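Local coordinates for guanidinopropionase (Pseudomonas aeruginosa, PDB 3NIQ), which hydrolyses 3-guanidinopropanoate to beta-alanine and urea, using two manganese ions in each subunit of a homohexamer, at residues A[177-189]-A[222-235]. Numbering follows the deposited sequence.
Sequences LLDPLRTVQIGIR and TLAEARRVVGAGPT
Strand 183-188 of the parallel sheet packs against helix 211-230, with Val184 and Ile186 turned toward it. The strand axis and that of helical segment 222-230 come within 7.7 Å and run nearly antiparallel, at 156°, as expected of a helix covering one face of a parallel alpha/beta sheet. Val184 carries the middle of the interface. Its CG1 lies 4.0 Å from Ala226 CB, and its CB meets CG1 of Val229. Ile186 CD1 and Thr222 CG2 meet tip to tip at 4.1 Å. The Thr222 hydroxyl is tied to Gly218 O within the helix. Val229 CG1, anti to its own backbone N (chi1 163°), presses on the backbone at Leu181 and Arg182, 3.6 Å from Leu181 O.

This is the three-layer fold of the arginase family. Helix 211-230 leads into the next strand, 235-240, which ends at manganese ligand Asp240. Arg182, in the turn leading into strand 183-188, holds the helix end and the link that follows. Its NH1 donates to Val230 O at 3.0 Å, in the carbonyl plane and on a lone pair. NH2 donates to Pro234 O at 2.8 Å, with an N-H...O angle of 162°. That oxygen lies in the guanidinium plane and also takes a weak bond from NH1. Gly233 CA lies 3.5 Å above one guanidinium face, offset toward the rim. A long salt bridge joins NE to Asp179 OD2.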
# COMPACT_ATOMS: atom_id res chain seq x y z
N LEU A 177 31.22 -0.80 -29.25
CA LEU A 177 29.88 -0.34 -29.64
C LEU A 177 29.59 1.06 -29.15
O LEU A 177 28.77 1.78 -29.72
CB LEU A 177 28.81 -1.28 -29.07
CG LEU A 177 29.02 -2.77 -29.33
CD1 LEU A 177 28.17 -3.59 -28.35
CD2 LEU A 177 28.68 -3.13 -30.80
N LEU A 178 30.24 1.42 -28.06
CA LEU A 178 30.07 2.69 -27.42
C LEU A 178 31.42 3.41 -27.40
O LEU A 178 32.41 2.86 -26.91
CB LEU A 178 29.56 2.51 -25.99
CG LEU A 178 29.47 3.75 -25.07
CD1 LEU A 178 28.51 4.77 -25.63
CD2 LEU A 178 29.10 3.36 -23.62
N ASP A 179 31.43 4.63 -27.92
CA ASP A 179 32.63 5.46 -27.93
C ASP A 179 32.75 6.19 -26.57
O ASP A 179 32.00 7.11 -26.28
CB ASP A 179 32.56 6.45 -29.12
CG ASP A 179 33.73 7.44 -29.15
OD1 ASP A 179 34.63 7.36 -28.29
OD2 ASP A 179 33.73 8.32 -30.03
N PRO A 180 33.72 5.78 -25.74
CA PRO A 180 33.80 6.37 -24.40
C PRO A 180 34.08 7.89 -24.36
O PRO A 180 33.64 8.54 -23.41
CB PRO A 180 34.93 5.56 -23.72
CG PRO A 180 35.74 5.04 -24.83
CD PRO A 180 34.80 4.81 -25.99
N LEU A 181 34.76 8.45 -25.36
CA LEU A 181 34.97 9.92 -25.38
C LEU A 181 33.71 10.69 -25.71
O LEU A 181 33.65 11.89 -25.47
CB LEU A 181 36.06 10.33 -26.39
CG LEU A 181 37.41 10.70 -25.78
CD1 LEU A 181 38.10 9.44 -25.25
CD2 LEU A 181 38.29 11.38 -26.82
N ARG A 182 32.72 10.03 -26.30
CA ARG A 182 31.45 10.68 -26.52
C ARG A 182 30.39 10.13 -25.55
O ARG A 182 29.22 10.07 -25.87
CB ARG A 182 31.02 10.56 -27.98
CG ARG A 182 31.99 11.29 -28.93
CD ARG A 182 31.38 11.60 -30.30
NE ARG A 182 30.77 10.42 -30.90
CZ ARG A 182 29.46 10.21 -30.97
NH1 ARG A 182 28.56 11.08 -30.45
NH2 ARG A 182 29.04 9.11 -31.54
N THR A 183 30.83 9.73 -24.36
CA THR A 183 29.92 9.25 -23.32
C THR A 183 29.97 10.18 -22.12
O THR A 183 31.03 10.52 -21.60
CB THR A 183 30.27 7.81 -22.92
OG1 THR A 183 30.21 6.98 -24.10
CG2 THR A 183 29.30 7.27 -21.86
N VAL A 184 28.79 10.59 -21.68
CA VAL A 184 28.69 11.42 -20.49
C VAL A 184 27.59 10.83 -19.58
O VAL A 184 26.49 10.49 -20.05
CB VAL A 184 28.48 12.91 -20.83
CG1 VAL A 184 27.25 13.13 -21.71
CG2 VAL A 184 28.41 13.78 -19.51
N GLN A 185 27.94 10.67 -18.30
CA GLN A 185 27.05 10.05 -17.31
C GLN A 185 26.69 11.09 -16.27
O GLN A 185 27.58 11.78 -15.76
CB GLN A 185 27.71 8.83 -16.67
CG GLN A 185 28.19 7.80 -17.70
CD GLN A 185 28.88 6.63 -17.03
OE1 GLN A 185 29.83 6.81 -16.27
NE2 GLN A 185 28.38 5.43 -17.29
N ILE A 186 25.39 11.24 -15.98
CA ILE A 186 24.90 12.30 -15.13
C ILE A 186 24.06 11.77 -13.97
O ILE A 186 23.09 11.02 -14.19
CB ILE A 186 24.01 13.29 -15.93
CG1 ILE A 186 24.74 13.81 -17.17
CG2 ILE A 186 23.56 14.42 -15.02
CD1 ILE A 186 23.90 14.63 -18.12
N GLY A 187 24.41 12.15 -12.74
CA GLY A 187 23.62 11.82 -11.57
C GLY A 187 24.25 10.81 -10.62
O GLY A 187 23.66 10.48 -9.60
N ILE A 188 25.46 10.34 -10.95
CA ILE A 188 26.16 9.31 -10.21
C ILE A 188 26.30 9.65 -8.72
O ILE A 188 26.76 10.74 -8.38
CB ILE A 188 27.58 9.04 -10.80
CG1 ILE A 188 27.52 8.87 -12.33
CG2 ILE A 188 28.21 7.82 -10.13
CD1 ILE A 188 26.70 7.69 -12.82
N ARG A 189 25.90 8.73 -7.84
CA ARG A 189 25.95 8.97 -6.39
C ARG A 189 25.77 7.70 -5.54
O ARG A 189 25.34 6.66 -6.02
CB ARG A 189 24.86 9.96 -5.99
CG ARG A 189 23.45 9.37 -6.17
CD ARG A 189 22.38 10.36 -5.87
NE ARG A 189 21.07 9.71 -5.94
CZ ARG A 189 20.38 9.55 -7.07
NH1 ARG A 189 20.86 10.03 -8.21
NH2 ARG A 189 19.20 8.94 -7.04
N THR A 222 25.36 21.88 -16.94
CA THR A 222 25.45 20.44 -17.09
C THR A 222 25.11 20.07 -18.53
O THR A 222 25.78 19.32 -19.17
CB THR A 222 24.50 19.72 -16.11
OG1 THR A 222 25.01 19.80 -14.80
CG2 THR A 222 24.35 18.32 -16.44
N LEU A 223 24.08 20.67 -19.03
CA LEU A 223 23.61 20.43 -20.35
C LEU A 223 24.65 20.82 -21.37
O LEU A 223 24.93 20.09 -22.28
CB LEU A 223 22.38 21.27 -20.53
CG LEU A 223 21.63 21.33 -21.82
CD1 LEU A 223 21.05 20.04 -22.23
CD2 LEU A 223 20.61 22.41 -21.71
N ALA A 224 25.27 21.96 -21.14
CA ALA A 224 26.29 22.46 -22.02
C ALA A 224 27.46 21.48 -22.08
O ALA A 224 27.96 21.17 -23.12
CB ALA A 224 26.74 23.77 -21.56
N GLU A 225 27.83 20.98 -20.94
CA GLU A 225 28.91 20.00 -20.87
C GLU A 225 28.50 18.71 -21.57
O GLU A 225 29.29 18.13 -22.33
CB GLU A 225 29.34 19.74 -19.42
CG GLU A 225 30.47 18.73 -19.28
CD GLU A 225 31.80 19.24 -19.84
OE1 GLU A 225 31.83 20.38 -20.39
OE2 GLU A 225 32.80 18.50 -19.72
N ALA A 226 27.26 18.27 -21.35
CA ALA A 226 26.79 17.05 -22.01
C ALA A 226 26.81 17.19 -23.53
O ALA A 226 27.25 16.29 -24.22
CB ALA A 226 25.39 16.67 -21.53
N ARG A 227 26.32 18.32 -24.04
CA ARG A 227 26.24 18.52 -25.50
C ARG A 227 27.64 18.65 -26.10
O ARG A 227 27.88 18.20 -27.22
CB ARG A 227 25.40 19.74 -25.87
CG ARG A 227 23.94 19.62 -25.49
CD ARG A 227 23.18 20.86 -25.94
NE ARG A 227 23.20 20.98 -27.40
CZ ARG A 227 22.20 20.62 -28.21
NH1 ARG A 227 21.07 20.12 -27.73
NH2 ARG A 227 22.34 20.78 -29.52
N ARG A 228 28.54 19.27 -25.35
CA ARG A 228 29.95 19.34 -25.74
C ARG A 228 30.55 17.94 -25.91
O ARG A 228 31.28 17.69 -26.87
CB ARG A 228 30.77 20.13 -24.71
CG ARG A 228 32.20 20.44 -25.19
CD ARG A 228 33.11 20.90 -24.07
NE ARG A 228 33.28 19.89 -23.01
CZ ARG A 228 34.07 18.82 -23.08
NH1 ARG A 228 34.79 18.58 -24.17
NH2 ARG A 228 34.15 17.98 -22.05
N VAL A 229 30.26 17.04 -24.97
CA VAL A 229 30.85 15.69 -25.01
C VAL A 229 30.42 14.90 -26.23
O VAL A 229 31.24 14.27 -26.89
CB VAL A 229 30.53 14.85 -23.72
CG1 VAL A 229 30.78 13.34 -23.96
CG2 VAL A 229 31.36 15.34 -22.53
N VAL A 230 29.11 14.89 -26.50
CA VAL A 230 28.57 14.03 -27.56
C VAL A 230 28.68 14.72 -28.91
O VAL A 230 28.72 14.06 -29.95
CB VAL A 230 27.09 13.59 -27.28
CG1 VAL A 230 27.00 12.87 -25.91
CG2 VAL A 230 26.14 14.78 -27.33
N GLY A 231 28.74 16.05 -28.90
CA GLY A 231 28.90 16.81 -30.14
C GLY A 231 27.83 16.52 -31.18
O GLY A 231 26.63 16.41 -30.86
N ALA A 232 28.26 16.41 -32.44
CA ALA A 232 27.32 16.25 -33.56
C ALA A 232 27.17 14.79 -33.99
O ALA A 232 26.40 14.49 -34.90
CB ALA A 232 27.74 17.15 -34.76
N GLY A 233 27.86 13.89 -33.30
CA GLY A 233 27.85 12.45 -33.66
C GLY A 233 26.59 11.70 -33.30
O GLY A 233 25.70 12.24 -32.60
N PRO A 234 26.46 10.46 -33.80
CA PRO A 234 25.31 9.60 -33.48
C PRO A 234 25.24 9.38 -31.97
O PRO A 234 26.24 9.01 -31.36
CB PRO A 234 25.64 8.29 -34.19
CG PRO A 234 27.11 8.40 -34.61
CD PRO A 234 27.37 9.83 -34.79
N THR A 235 24.07 9.61 -31.38
CA THR A 235 23.97 9.65 -29.93
C THR A 235 22.74 8.94 -29.41
O THR A 235 21.65 9.12 -29.92
CB THR A 235 23.97 11.08 -29.40
OG1 THR A 235 25.15 11.75 -29.86
CG2 THR A 235 23.96 11.10 -27.86